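Local coordinates for protein splicing factor U2AF 35 kDa subunit (Homo sapiens, PDB 1JMT) that helps select 3' splice sites in pre-mRNA splicing, pairs with U2AF2, recruits U2 snRNP and may bridge U2AF2 to enhancer-bound proteins, at residues A[86-91]-A[96-101]; A[49-54]-A[82-87]; A[6-11]-A[60-65]. The protein carries 1 engineered substitution. One frame throughout, in Å; residues are numbered along the deposited sequence.

How the contacts relate
All three contacts lie within one RRM domain and are partly buried. Contacts 1 and 2 share I86 and D87 of helix 78-88 and touch each other: R91 NH1 reaches Y51 OH. Contact 1 ties that helix to strand 96-102 through amide and backbone hydrogen bonds, above a buried L88-I98 side. Contact 2 joins the same helix to helix 22-51 by one ring, one methyl and one carboxylate. Contact 3 is smaller, involves a loop and has no hydrogen bond between its segments. It has buried Y10 on one side and exposed N62 on the other. Contacts 1 and 3 reach the same sheet, because strands 96-102 and 3-11 are neighbours.

Contact 1: residues A[86-91]-A[96-101]; sequences IDLNNR and QPIHAE
I98 sets CG1 opposite its carbonyl carbon and beside its backbone N (chi1 -67°), and this carries CD1 across to the side chain of L88. I98 CD1 meets L88 CD2 at 3.7 Å. A chi1 of -87° in N89 turns its amide to the backbone of A100. Both ends of that amide are used. A100 N donates to N89 OD1 at 2.8 Å, with a fairly straight N-H angle of 161°, although the donor sits above the carbonyl plane. N89 ND2 donates to A100 O at 3.0 Å. That oxygen lies in the plane of the N89 amide, while ND2 stands well above the plane of the A100 carbonyl. The paired bonds fix the rotation of the amide. With an alanine at N89, A100 N and A100 O would probably both lose these partners, weakening the tie to strand 96-102. Beneath the amide, L88 CB packs on A100 CB at 3.9 Å. A type I beta turn runs from L88 to R91, and I98 N donates to R91 O at 3.0 Å. The guanidinium of R91 points elsewhere: NH1 binds Y51 and E46, and NH2 forms a salt bridge to an acidic side chain of the bound peptide. This is the junction of the second helix and last main strand of an RRM, and it forms part of the surface that holds the bound peptide.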
ATOM      1  N   ILE A  86       4.112  10.228   8.038  1.00 41.90           N
ATOM      2  CA  ILE A  86       4.665   9.979   9.362  1.00 42.48           C
ATOM      3  C   ILE A  86       3.975   8.803  10.057  1.00 39.53           C
ATOM      4  O   ILE A  86       4.636   7.873  10.528  1.00 38.88           O
ATOM      5  CB  ILE A  86       4.542  11.234  10.255  1.00 47.17           C
ATOM      6  CG1 ILE A  86       5.315  12.393   9.624  1.00 46.68           C
ATOM      7  CG2 ILE A  86       5.083  10.942  11.650  1.00 48.06           C
ATOM      8  CD1 ILE A  86       4.980  13.744  10.221  1.00 44.89           C
ATOM      9  N   ASP A  87       2.647   8.835  10.117  1.00 32.57           N
ATOM     10  CA  ASP A  87       1.926   7.752  10.772  1.00 36.57           C
ATOM     11  C   ASP A  87       2.072   6.422  10.036  1.00 35.57           C
ATOM     12  O   ASP A  87       2.273   5.378  10.662  1.00 37.78           O
ATOM     13  CB  ASP A  87       0.438   8.098  10.918  1.00 35.47           C
ATOM     14  CG  ASP A  87      -0.313   7.071  11.750  1.00 40.84           C
ATOM     15  OD1 ASP A  87       0.069   6.866  12.924  1.00 42.87           O
ATOM     16  OD2 ASP A  87      -1.278   6.460  11.240  1.00 32.91           O
ATOM     17  N   LEU A  88       1.976   6.458   8.709  1.00 34.37           N
ATOM     18  CA  LEU A  88       2.083   5.235   7.911  1.00 29.07           C
ATOM     19  C   LEU A  88       3.432   4.554   8.065  1.00 30.57           C
ATOM     20  O   LEU A  88       3.533   3.327   7.979  1.00 25.81           O
ATOM     21  CB  LEU A  88       1.813   5.535   6.434  1.00 28.18           C
ATOM     22  CG  LEU A  88       0.330   5.751   6.112  1.00 30.90           C
ATOM     23  CD1 LEU A  88       0.175   6.477   4.790  1.00 34.41           C
ATOM     24  CD2 LEU A  88      -0.376   4.405   6.083  1.00 28.67           C
ATOM     25  N   ASN A  89       4.477   5.343   8.280  1.00 27.89           N
ATOM     26  CA  ASN A  89       5.788   4.759   8.452  1.00 29.34           C
ATOM     27  C   ASN A  89       5.916   4.051   9.802  1.00 29.47           C
ATOM     28  O   ASN A  89       6.909   3.371  10.059  1.00 25.54           O
ATOM     29  CB  ASN A  89       6.881   5.816   8.268  1.00 31.94           C
ATOM     30  CG  ASN A  89       7.282   5.972   6.813  1.00 32.37           C
ATOM     31  OD1 ASN A  89       7.510   4.983   6.124  1.00 33.90           O
ATOM     32  ND2 ASN A  89       7.375   7.209   6.341  1.00 34.22           N
ATOM     33  N   ASN A  90       4.901   4.216  10.652  1.00 25.14           N
ATOM     34  CA  ASN A  90       4.847   3.556  11.955  1.00 33.46           C
ATOM     35  C   ASN A  90       3.810   2.426  11.942  1.00 32.72           C
ATOM     36  O   ASN A  90       3.355   1.985  13.001  1.00 32.64           O
ATOM     37  CB  ASN A  90       4.469   4.548  13.064  1.00 35.95           C
ATOM     38  CG  ASN A  90       5.559   5.565  13.332  1.00 40.97           C
ATOM     39  OD1 ASN A  90       6.739   5.231  13.322  1.00 45.09           O
ATOM     40  ND2 ASN A  90       5.168   6.810  13.588  1.00 41.71           N
ATOM     41  N   ARG A  91       3.430   1.957  10.754  1.00 29.92           N
ATOM     42  CA  ARG A  91       2.431   0.889  10.671  1.00 30.62           C
ATOM     43  C   ARG A  91       2.837  -0.303   9.814  1.00 30.12           C
ATOM     44  O   ARG A  91       3.735  -0.216   8.970  1.00 28.74           O
ATOM     45  CB  ARG A  91       1.102   1.438  10.134  1.00 25.28           C
ATOM     46  CG  ARG A  91       0.497   2.557  10.955  1.00 28.66           C
ATOM     47  CD  ARG A  91      -0.800   3.083  10.322  1.00 28.48           C
ATOM     48  NE  ARG A  91      -1.876   2.095  10.349  1.00 27.73           N
ATOM     49  CZ  ARG A  91      -3.087   2.294   9.842  1.00 27.35           C
ATOM     50  NH1 ARG A  91      -3.385   3.450   9.258  1.00 30.28           N
ATOM     51  NH2 ARG A  91      -4.007   1.340   9.925  1.00 30.76           N
ATOM     52  N   GLN A  96       4.297  -6.783   6.514  1.00 33.02           N
ATOM     53  CA  GLN A  96       5.487  -6.012   6.169  1.00 29.59           C
ATOM     54  C   GLN A  96       5.332  -4.599   6.696  1.00 26.30           C
ATOM     55  O   GLN A  96       4.223  -4.109   6.861  1.00 28.97           O
ATOM     56  CB  GLN A  96       5.673  -5.935   4.655  1.00 25.16           C
ATOM     57  CG  GLN A  96       5.962  -7.245   3.959  1.00 33.51           C
ATOM     58  CD  GLN A  96       7.255  -7.875   4.429  1.00 41.23           C
ATOM     59  OE1 GLN A  96       8.261  -7.191   4.634  1.00 38.89           O
ATOM     60  NE2 GLN A  96       7.240  -9.191   4.594  1.00 43.23           N
ATOM     61  N   PRO A  97       6.448  -3.934   7.006  1.00 28.21           N
ATOM     62  CA  PRO A  97       6.315  -2.565   7.501  1.00 30.27           C
ATOM     63  C   PRO A  97       6.010  -1.713   6.265  1.00 27.34           C
ATOM     64  O   PRO A  97       6.392  -2.082   5.157  1.00 26.26           O
ATOM     65  CB  PRO A  97       7.697  -2.277   8.060  1.00 29.16           C
ATOM     66  CG  PRO A  97       8.584  -3.014   7.094  1.00 30.00           C
ATOM     67  CD  PRO A  97       7.863  -4.340   6.946  1.00 27.18           C
ATOM     68  N   ILE A  98       5.309  -0.602   6.436  1.00 32.08           N
ATOM     69  CA  ILE A  98       5.017   0.255   5.292  1.00 29.74           C
ATOM     70  C   ILE A  98       6.202   1.176   5.075  1.00 31.86           C
ATOM     71  O   ILE A  98       6.870   1.568   6.032  1.00 29.27           O
ATOM     72  CB  ILE A  98       3.788   1.144   5.541  1.00 29.85           C
ATOM     73  CG1 ILE A  98       2.535   0.275   5.638  1.00 33.80           C
ATOM     74  CG2 ILE A  98       3.671   2.205   4.426  1.00 27.15           C
ATOM     75  CD1 ILE A  98       1.268   1.040   6.010  1.00 33.67           C
ATOM     76  N   HIS A  99       6.467   1.507   3.817  1.00 33.59           N
ATOM     77  CA  HIS A  99       7.545   2.435   3.466  1.00 34.02           C
ATOM     78  C   HIS A  99       6.843   3.595   2.764  1.00 29.89           C
ATOM     79  O   HIS A  99       6.592   3.539   1.559  1.00 28.28           O
ATOM     80  CB  HIS A  99       8.545   1.761   2.523  1.00 34.27           C
ATOM     81  CG  HIS A  99       9.452   0.781   3.201  1.00 45.34           C
ATOM     82  ND1 HIS A  99      10.621   1.159   3.832  1.00 49.53           N
ATOM     83  CD2 HIS A  99       9.359  -0.559   3.361  1.00 41.84           C
ATOM     84  CE1 HIS A  99      11.206   0.093   4.344  1.00 49.38           C
ATOM     85  NE2 HIS A  99      10.461  -0.964   4.073  1.00 46.84           N
ATOM     86  N   ALA A 100       6.489   4.618   3.537  1.00 30.07           N
ATOM     87  CA  ALA A 100       5.779   5.780   3.021  1.00 33.02           C
ATOM     88  C   ALA A 100       6.750   6.906   2.715  1.00 38.08           C
ATOM     89  O   ALA A 100       7.804   7.016   3.337  1.00 38.41           O
ATOM     90  CB  ALA A 100       4.743   6.243   4.018  1.00 27.23           C
ATOM     91  N   GLU A 101       6.369   7.767   1.780  1.00 40.84           N
ATOM     92  CA  GLU A 101       7.247   8.845   1.366  1.00 46.94           C
ATOM     93  C   GLU A 101       6.510   9.913   0.560  1.00 45.41           C
ATOM     94  O   GLU A 101       5.709   9.598  -0.318  1.00 44.74           O
ATOM     95  CB  GLU A 101       8.361   8.203   0.538  1.00 51.71           C
ATOM     96  CG  GLU A 101       9.301   9.100  -0.210  1.00 62.81           C
ATOM     97  CD  GLU A 101      10.273   8.280  -1.047  1.00 67.37           C
ATOM     98  OE1 GLU A 101      11.003   7.450  -0.464  1.00 72.07           O
ATOM     99  OE2 GLU A 101      10.297   8.450  -2.283  1.00 69.66           O
TER

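Contact 2: residues A[49-54]-A[82-87]; sequences EKYGEV and EKAVID
Y51 makes this a helix-to-helix contact, in which one tyrosine ring in helix 22-51 meets A84 and D87 of helix 78-88. A84 covers one face of the ring. Its CB lies 3.7 Å from Y51 CG. Its CA stands 4.1 Å from the ring centroid and 23° off the normal, a CH-pi contact over the face. D87 comes from a different side, at the edge. Its CG is anti to the backbone N (chi1 -173°), which carries the carboxylate out to the phenol. Y51 OH donates to D87 OD2 at a very short 2.5 Å. OD2 lies close to the ring plane, but ring and carboxylate planes are 61° apart. D87 CB also touches the rim, 3.7 Å from Y51 CE2. The two segments belong to the two helices that pack on one face of the sheet in the RRM fold. Y51 and A84 both touch F75 of strand 68-75, so the ring and the methyl share a base on the sheet. The guanidinium of R91 lies by the same hydroxyl, and its positive charge would probably polarise the O-H and favour its donation to D87. OD2 takes a second hydrogen bond from a bound hexane-1,6-diol, probably left from crystallisation.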
ATOM      1  N   GLU A  49     -10.553   7.365   5.788  1.00 47.65           N
ATOM      2  CA  GLU A  49     -11.010   7.184   7.159  1.00 49.57           C
ATOM      3  C   GLU A  49     -10.075   7.803   8.199  1.00 48.13           C
ATOM      4  O   GLU A  49     -10.522   8.514   9.100  1.00 48.74           O
ATOM      5  CB  GLU A  49     -11.189   5.687   7.449  1.00 60.40           C
ATOM      6  CG  GLU A  49     -12.559   5.303   7.990  1.00 73.91           C
ATOM      7  CD  GLU A  49     -12.797   5.802   9.405  1.00 83.02           C
ATOM      8  OE1 GLU A  49     -12.066   5.363  10.320  1.00 87.81           O
ATOM      9  OE2 GLU A  49     -13.713   6.632   9.600  1.00 87.65           O
ATOM     10  N   LYS A  50      -8.777   7.562   8.071  1.00 45.15           N
ATOM     11  CA  LYS A  50      -7.847   8.085   9.058  1.00 45.40           C
ATOM     12  C   LYS A  50      -6.947   9.257   8.691  1.00 42.89           C
ATOM     13  O   LYS A  50      -6.508   9.982   9.578  1.00 45.53           O
ATOM     14  CB  LYS A  50      -6.983   6.942   9.600  1.00 51.87           C
ATOM     15  CG  LYS A  50      -7.789   5.895  10.366  1.00 67.97           C
ATOM     16  CD  LYS A  50      -6.891   4.914  11.102  1.00 75.54           C
ATOM     17  CE  LYS A  50      -7.692   3.804  11.774  1.00 76.23           C
ATOM     18  NZ  LYS A  50      -8.598   4.338  12.832  1.00 80.76           N
ATOM     19  N   TYR A  51      -6.672   9.471   7.410  1.00 40.36           N
ATOM     20  CA  TYR A  51      -5.774  10.562   7.049  1.00 38.86           C
ATOM     21  C   TYR A  51      -6.373  11.769   6.352  1.00 43.79           C
ATOM     22  O   TYR A  51      -5.820  12.863   6.433  1.00 44.86           O
ATOM     23  CB  TYR A  51      -4.619  10.020   6.213  1.00 35.17           C
ATOM     24  CG  TYR A  51      -3.859   8.920   6.913  1.00 40.16           C
ATOM     25  CD1 TYR A  51      -3.752   7.653   6.341  1.00 37.26           C
ATOM     26  CD2 TYR A  51      -3.281   9.131   8.165  1.00 34.17           C
ATOM     27  CE1 TYR A  51      -3.096   6.625   6.998  1.00 39.22           C
ATOM     28  CE2 TYR A  51      -2.616   8.104   8.832  1.00 42.21           C
ATOM     29  CZ  TYR A  51      -2.530   6.854   8.245  1.00 38.23           C
ATOM     30  OH  TYR A  51      -1.891   5.827   8.903  1.00 35.06           O
ATOM     31  N   GLY A  52      -7.489  11.593   5.656  1.00 43.23           N
ATOM     32  CA  GLY A  52      -8.077  12.736   4.989  1.00 40.64           C
ATOM     33  C   GLY A  52      -8.639  12.478   3.612  1.00 44.79           C
ATOM     34  O   GLY A  52      -8.563  11.369   3.076  1.00 43.70           O
ATOM     35  N   GLU A  53      -9.202  13.532   3.035  1.00 42.07           N
ATOM     36  CA  GLU A  53      -9.821  13.472   1.722  1.00 41.58           C
ATOM     37  C   GLU A  53      -8.848  13.155   0.595  1.00 37.95           C
ATOM     38  O   GLU A  53      -7.828  13.823   0.418  1.00 36.30           O
ATOM     39  CB  GLU A  53     -10.547  14.794   1.445  1.00 45.08           C
ATOM     40  CG  GLU A  53     -11.242  14.873   0.101  1.00 56.68           C
ATOM     41  CD  GLU A  53     -12.274  15.989   0.054  1.00 61.53           C
ATOM     42  OE1 GLU A  53     -12.656  16.397  -1.064  1.00 62.20           O
ATOM     43  OE2 GLU A  53     -12.709  16.446   1.135  1.00 60.99           O
ATOM     44  N   VAL A  54      -9.174  12.120  -0.172  1.00 33.36           N
ATOM     45  CA  VAL A  54      -8.334  11.723  -1.288  1.00 36.13           C
ATOM     46  C   VAL A  54      -8.838  12.326  -2.600  1.00 37.10           C
ATOM     47  O   VAL A  54     -10.005  12.189  -2.960  1.00 37.50           O
ATOM     48  CB  VAL A  54      -8.282  10.194  -1.429  1.00 35.99           C
ATOM     49  CG1 VAL A  54      -7.522   9.817  -2.689  1.00 31.12           C
ATOM     50  CG2 VAL A  54      -7.608   9.583  -0.199  1.00 35.44           C
ATOM     51  N   GLU A  82       1.403  15.026   4.601  1.00 45.62           N
ATOM     52  CA  GLU A  82       2.577  15.025   5.461  1.00 49.01           C
ATOM     53  C   GLU A  82       2.356  14.223   6.735  1.00 46.29           C
ATOM     54  O   GLU A  82       3.275  13.569   7.227  1.00 42.67           O
ATOM     55  CB  GLU A  82       2.982  16.462   5.807  1.00 55.02           C
ATOM     56  CG  GLU A  82       3.344  17.295   4.587  1.00 66.36           C
ATOM     57  CD  GLU A  82       3.760  18.713   4.938  1.00 73.54           C
ATOM     58  OE1 GLU A  82       3.001  19.395   5.660  1.00 76.61           O
ATOM     59  OE2 GLU A  82       4.842  19.147   4.485  1.00 75.08           O
ATOM     60  N   LYS A  83       1.143  14.272   7.270  1.00 44.85           N
ATOM     61  CA  LYS A  83       0.842  13.523   8.480  1.00 44.02           C
ATOM     62  C   LYS A  83       0.643  12.041   8.188  1.00 43.21           C
ATOM     63  O   LYS A  83       0.954  11.189   9.024  1.00 42.54           O
ATOM     64  CB  LYS A  83      -0.403  14.089   9.162  1.00 49.08           C
ATOM     65  CG  LYS A  83      -0.157  15.408   9.888  1.00 59.57           C
ATOM     66  CD  LYS A  83      -1.432  15.916  10.542  1.00 67.80           C
ATOM     67  CE  LYS A  83      -1.212  17.259  11.214  1.00 72.17           C
ATOM     68  NZ  LYS A  83      -2.477  17.813  11.773  1.00 75.95           N
ATOM     69  N   ALA A  84       0.121  11.733   7.003  1.00 36.73           N
ATOM     70  CA  ALA A  84      -0.099  10.343   6.629  1.00 35.99           C
ATOM     71  C   ALA A  84       1.243   9.635   6.548  1.00 34.89           C
ATOM     72  O   ALA A  84       1.408   8.533   7.068  1.00 35.63           O
ATOM     73  CB  ALA A  84      -0.815  10.256   5.284  1.00 25.66           C
ATOM     74  N   VAL A  85       2.206  10.280   5.898  1.00 37.94           N
ATOM     75  CA  VAL A  85       3.534   9.703   5.741  1.00 40.66           C
ATOM     76  C   VAL A  85       4.144   9.307   7.082  1.00 42.34           C
ATOM     77  O   VAL A  85       4.623   8.183   7.246  1.00 44.25           O
ATOM     78  CB  VAL A  85       4.474  10.684   5.012  1.00 37.04           C
ATOM     79  CG1 VAL A  85       5.896  10.137   4.989  1.00 34.72           C
ATOM     80  CG2 VAL A  85       3.976  10.899   3.588  1.00 38.84           C
ATOM     81  N   ILE A  86       4.112  10.228   8.038  1.00 41.90           N
ATOM     82  CA  ILE A  86       4.665   9.979   9.362  1.00 42.48           C
ATOM     83  C   ILE A  86       3.975   8.803  10.057  1.00 39.53           C
ATOM     84  O   ILE A  86       4.636   7.873  10.528  1.00 38.88           O
ATOM     85  CB  ILE A  86       4.542  11.234  10.255  1.00 47.17           C
ATOM     86  CG1 ILE A  86       5.315  12.393   9.624  1.00 46.68           C
ATOM     87  CG2 ILE A  86       5.083  10.942  11.650  1.00 48.06           C
ATOM     88  CD1 ILE A  86       4.980  13.744  10.221  1.00 44.89           C
ATOM     89  N   ASP A  87       2.647   8.835  10.117  1.00 32.57           N
ATOM     90  CA  ASP A  87       1.926   7.752  10.772  1.00 36.57           C
ATOM     91  C   ASP A  87       2.072   6.422  10.036  1.00 35.57           C
ATOM     92  O   ASP A  87       2.273   5.378  10.662  1.00 37.78           O
ATOM     93  CB  ASP A  87       0.438   8.098  10.918  1.00 35.47           C
ATOM     94  CG  ASP A  87      -0.313   7.071  11.750  1.00 40.84           C
ATOM     95  OD1 ASP A  87       0.069   6.866  12.924  1.00 42.87           O
ATOM     96  OD2 ASP A  87      -1.278   6.460  11.240  1.00 32.91           O
TER

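Contact 3: residues A[6-11]-A[60-65]; sequences LLNIYR and CDNLGD
Y10 and C60 form the inner side of this contact, and N8 and N62 the outer one. Even the inner side is light between the two segments. Y10 CD2 comes no nearer than 4.4 Å to C60 O, which approaches the ring obliquely. Y10 itself is buried, and held by a hydrogen bond between its OH and H35 ND1 and by the ring of F39, both on helix 22-51. The outer side is more open to solvent. There the amides of N8 and N62 approach at an oblique angle, through their ND2 atoms, with their planes 50° apart. N8 has CG beside its backbone N (chi1 -65°), and this swings the amide towards the loop. N8 ND2 and N62 ND2 are modelled 2.8 Å apart. Both are donors as placed, so they do not hydrogen-bond, and the detail of this approach is doubtful. The N62 amide is nevertheless held from its oxygen end, because OD1 accepts from N70 N, while N8 N donates to N70 OD1. Strand 68-75 lies between strands 3-11 and 54-59 in the sheet. Segment 60-65 belongs to the loop joining the second and third RRM strands. From it the N62 side chain extends to N8, where strand 3-11 turns a corner, next to the classic beta bulge of I9 and Y10 opposite G69.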
ATOM      1  N   LEU A   6       3.417   4.766  -1.379  1.00 26.97           N
ATOM      2  CA  LEU A   6       3.575   3.601  -0.519  1.00 27.60           C
ATOM      3  C   LEU A   6       4.359   2.648  -1.417  1.00 33.59           C
ATOM      4  O   LEU A   6       3.825   2.089  -2.379  1.00 31.95           O
ATOM      5  CB  LEU A   6       2.209   3.038  -0.134  1.00 31.57           C
ATOM      6  CG  LEU A   6       1.291   4.057   0.557  1.00 33.56           C
ATOM      7  CD1 LEU A   6      -0.007   3.375   0.949  1.00 37.13           C
ATOM      8  CD2 LEU A   6       1.979   4.636   1.793  1.00 38.40           C
ATOM      9  N   LEU A   7       5.642   2.497  -1.105  1.00 29.90           N
ATOM     10  CA  LEU A   7       6.557   1.702  -1.910  1.00 34.16           C
ATOM     11  C   LEU A   7       6.419   0.189  -1.879  1.00 34.83           C
ATOM     12  O   LEU A   7       6.458  -0.443  -0.818  1.00 36.26           O
ATOM     13  CB  LEU A   7       7.998   2.100  -1.570  1.00 33.91           C
ATOM     14  CG  LEU A   7       8.229   3.619  -1.618  1.00 40.88           C
ATOM     15  CD1 LEU A   7       9.641   3.949  -1.173  1.00 40.47           C
ATOM     16  CD2 LEU A   7       7.975   4.135  -3.030  1.00 40.26           C
ATOM     17  N   ASN A   8       6.252  -0.370  -3.073  1.00 31.58           N
ATOM     18  CA  ASN A   8       6.128  -1.802  -3.279  1.00 40.26           C
ATOM     19  C   ASN A   8       5.149  -2.450  -2.317  1.00 40.57           C
ATOM     20  O   ASN A   8       5.335  -3.588  -1.900  1.00 43.18           O
ATOM     21  CB  ASN A   8       7.500  -2.461  -3.134  1.00 41.02           C
ATOM     22  CG  ASN A   8       8.476  -2.034  -4.218  1.00 42.84           C
ATOM     23  OD1 ASN A   8       9.651  -2.383  -4.166  1.00 52.94           O
ATOM     24  ND2 ASN A   8       7.992  -1.283  -5.207  1.00 47.12           N
ATOM     25  N   ILE A   9       4.093  -1.731  -1.974  1.00 40.75           N
ATOM     26  CA  ILE A   9       3.115  -2.271  -1.050  1.00 41.01           C
ATOM     27  C   ILE A   9       2.196  -3.306  -1.715  1.00 43.13           C
ATOM     28  O   ILE A   9       1.718  -4.224  -1.054  1.00 44.31           O
ATOM     29  CB  ILE A   9       2.277  -1.136  -0.432  1.00 38.89           C
ATOM     30  CG1 ILE A   9       1.532  -1.658   0.800  1.00 38.36           C
ATOM     31  CG2 ILE A   9       1.334  -0.555  -1.490  1.00 28.56           C
ATOM     32  CD1 ILE A   9       0.940  -0.567   1.661  1.00 31.31           C
ATOM     33  N   TYR A  10       1.969  -3.170  -3.019  1.00 41.77           N
ATOM     34  CA  TYR A  10       1.101  -4.102  -3.726  1.00 41.49           C
ATOM     35  C   TYR A  10       1.860  -5.321  -4.229  1.00 47.33           C
ATOM     36  O   TYR A  10       2.591  -5.244  -5.212  1.00 45.37           O
ATOM     37  CB  TYR A  10       0.422  -3.419  -4.912  1.00 31.85           C
ATOM     38  CG  TYR A  10      -0.626  -4.283  -5.581  1.00 34.88           C
ATOM     39  CD1 TYR A  10      -1.730  -4.746  -4.868  1.00 38.27           C
ATOM     40  CD2 TYR A  10      -0.512  -4.648  -6.919  1.00 43.93           C
ATOM     41  CE1 TYR A  10      -2.694  -5.551  -5.468  1.00 44.54           C
ATOM     42  CE2 TYR A  10      -1.469  -5.454  -7.533  1.00 47.20           C
ATOM     43  CZ  TYR A  10      -2.559  -5.901  -6.801  1.00 51.09           C
ATOM     44  OH  TYR A  10      -3.513  -6.696  -7.402  1.00 53.28           O
ATOM     45  N   ARG A  11       1.674  -6.445  -3.549  1.00 57.63           N
ATOM     46  CA  ARG A  11       2.334  -7.692  -3.920  1.00 68.34           C
ATOM     47  C   ARG A  11       1.378  -8.670  -4.571  1.00 69.84           C
ATOM     48  O   ARG A  11       0.168  -8.608  -4.351  1.00 72.94           O
ATOM     49  CB  ARG A  11       2.971  -8.343  -2.687  1.00 75.41           C
ATOM     50  CG  ARG A  11       4.331  -7.795  -2.302  1.00 82.71           C
ATOM     51  CD  ARG A  11       4.760  -6.622  -3.165  1.00 87.81           C
ATOM     52  NE  ARG A  11       6.161  -6.283  -2.963  1.00 94.21           N
ATOM     53  CZ  ARG A  11       6.713  -6.086  -1.769  1.00 98.07           C
ATOM     54  NH1 ARG A  11       5.987  -6.193  -0.657  1.00 99.11           N
ATOM     55  NH2 ARG A  11       7.997  -5.781  -1.678  1.00 99.01           N
ATOM     56  N   CYS A  60       0.027   1.086  -8.862  1.00 37.56           N
ATOM     57  CA  CYS A  60       0.866   0.861 -10.031  1.00 42.33           C
ATOM     58  C   CYS A  60       1.381  -0.553 -10.193  1.00 46.09           C
ATOM     59  O   CYS A  60       1.286  -1.388  -9.294  1.00 55.37           O
ATOM     60  CB  CYS A  60       2.086   1.782 -10.000  1.00 47.45           C
ATOM     61  SG  CYS A  60       1.748   3.529  -9.863  1.00 54.10           S
ATOM     62  N   ASP A  61       1.932  -0.791 -11.375  1.00 46.17           N
ATOM     63  CA  ASP A  61       2.548  -2.057 -11.750  1.00 45.09           C
ATOM     64  C   ASP A  61       3.939  -1.588 -12.185  1.00 40.81           C
ATOM     65  O   ASP A  61       4.145  -1.196 -13.330  1.00 42.92           O
ATOM     66  CB  ASP A  61       1.787  -2.691 -12.918  1.00 43.95           C
ATOM     67  CG  ASP A  61       2.394  -4.006 -13.375  1.00 50.97           C
ATOM     68  OD1 ASP A  61       3.274  -4.546 -12.666  1.00 43.95           O
ATOM     69  OD2 ASP A  61       1.977  -4.504 -14.443  1.00 53.73           O
ATOM     70  N   ASN A  62       4.876  -1.609 -11.244  1.00 40.55           N
ATOM     71  CA  ASN A  62       6.237  -1.140 -11.481  1.00 38.79           C
ATOM     72  C   ASN A  62       6.943  -1.655 -12.735  1.00 43.42           C
ATOM     73  O   ASN A  62       7.203  -0.881 -13.654  1.00 39.45           O
ATOM     74  CB  ASN A  62       7.091  -1.413 -10.245  1.00 39.12           C
ATOM     75  CG  ASN A  62       6.605  -0.644  -9.037  1.00 37.04           C
ATOM     76  OD1 ASN A  62       5.711   0.197  -9.146  1.00 38.06           O
ATOM     77  ND2 ASN A  62       7.188  -0.922  -7.880  1.00 40.75           N
ATOM     78  N   LEU A  63       7.253  -2.945 -12.786  1.00 40.24           N
ATOM     79  CA  LEU A  63       7.936  -3.499 -13.950  1.00 43.50           C
ATOM     80  C   LEU A  63       7.016  -3.957 -15.072  1.00 47.38           C
ATOM     81  O   LEU A  63       7.486  -4.305 -16.152  1.00 54.33           O
ATOM     82  CB  LEU A  63       8.836  -4.661 -13.534  1.00 39.07           C
ATOM     83  CG  LEU A  63      10.146  -4.215 -12.892  1.00 44.49           C
ATOM     84  CD1 LEU A  63      10.912  -5.420 -12.379  1.00 49.63           C
ATOM     85  CD2 LEU A  63      10.964  -3.444 -13.923  1.00 47.25           C
ATOM     86  N   GLY A  64       5.711  -3.959 -14.822  1.00 51.23           N
ATOM     87  CA  GLY A  64       4.772  -4.392 -15.841  1.00 52.10           C
ATOM     88  C   GLY A  64       4.461  -5.877 -15.753  1.00 57.42           C
ATOM     89  O   GLY A  64       3.774  -6.418 -16.620  1.00 53.59           O
ATOM     90  N   ASP A  65       4.964  -6.538 -14.709  1.00 58.80           N
ATOM     91  CA  ASP A  65       4.726  -7.966 -14.513  1.00 63.58           C
ATOM     92  C   ASP A  65       3.644  -8.263 -13.470  1.00 65.89           C
ATOM     93  O   ASP A  65       3.462  -9.414 -13.070  1.00 70.99           O
ATOM     94  CB  ASP A  65       6.028  -8.680 -14.120  1.00 63.11           C
ATOM     95  CG  ASP A  65       6.771  -7.977 -12.996  1.00 66.61           C
ATOM     96  OD1 ASP A  65       6.135  -7.203 -12.250  1.00 68.87           O
ATOM     97  OD2 ASP A  65       7.991  -8.209 -12.849  1.00 64.60           O
TER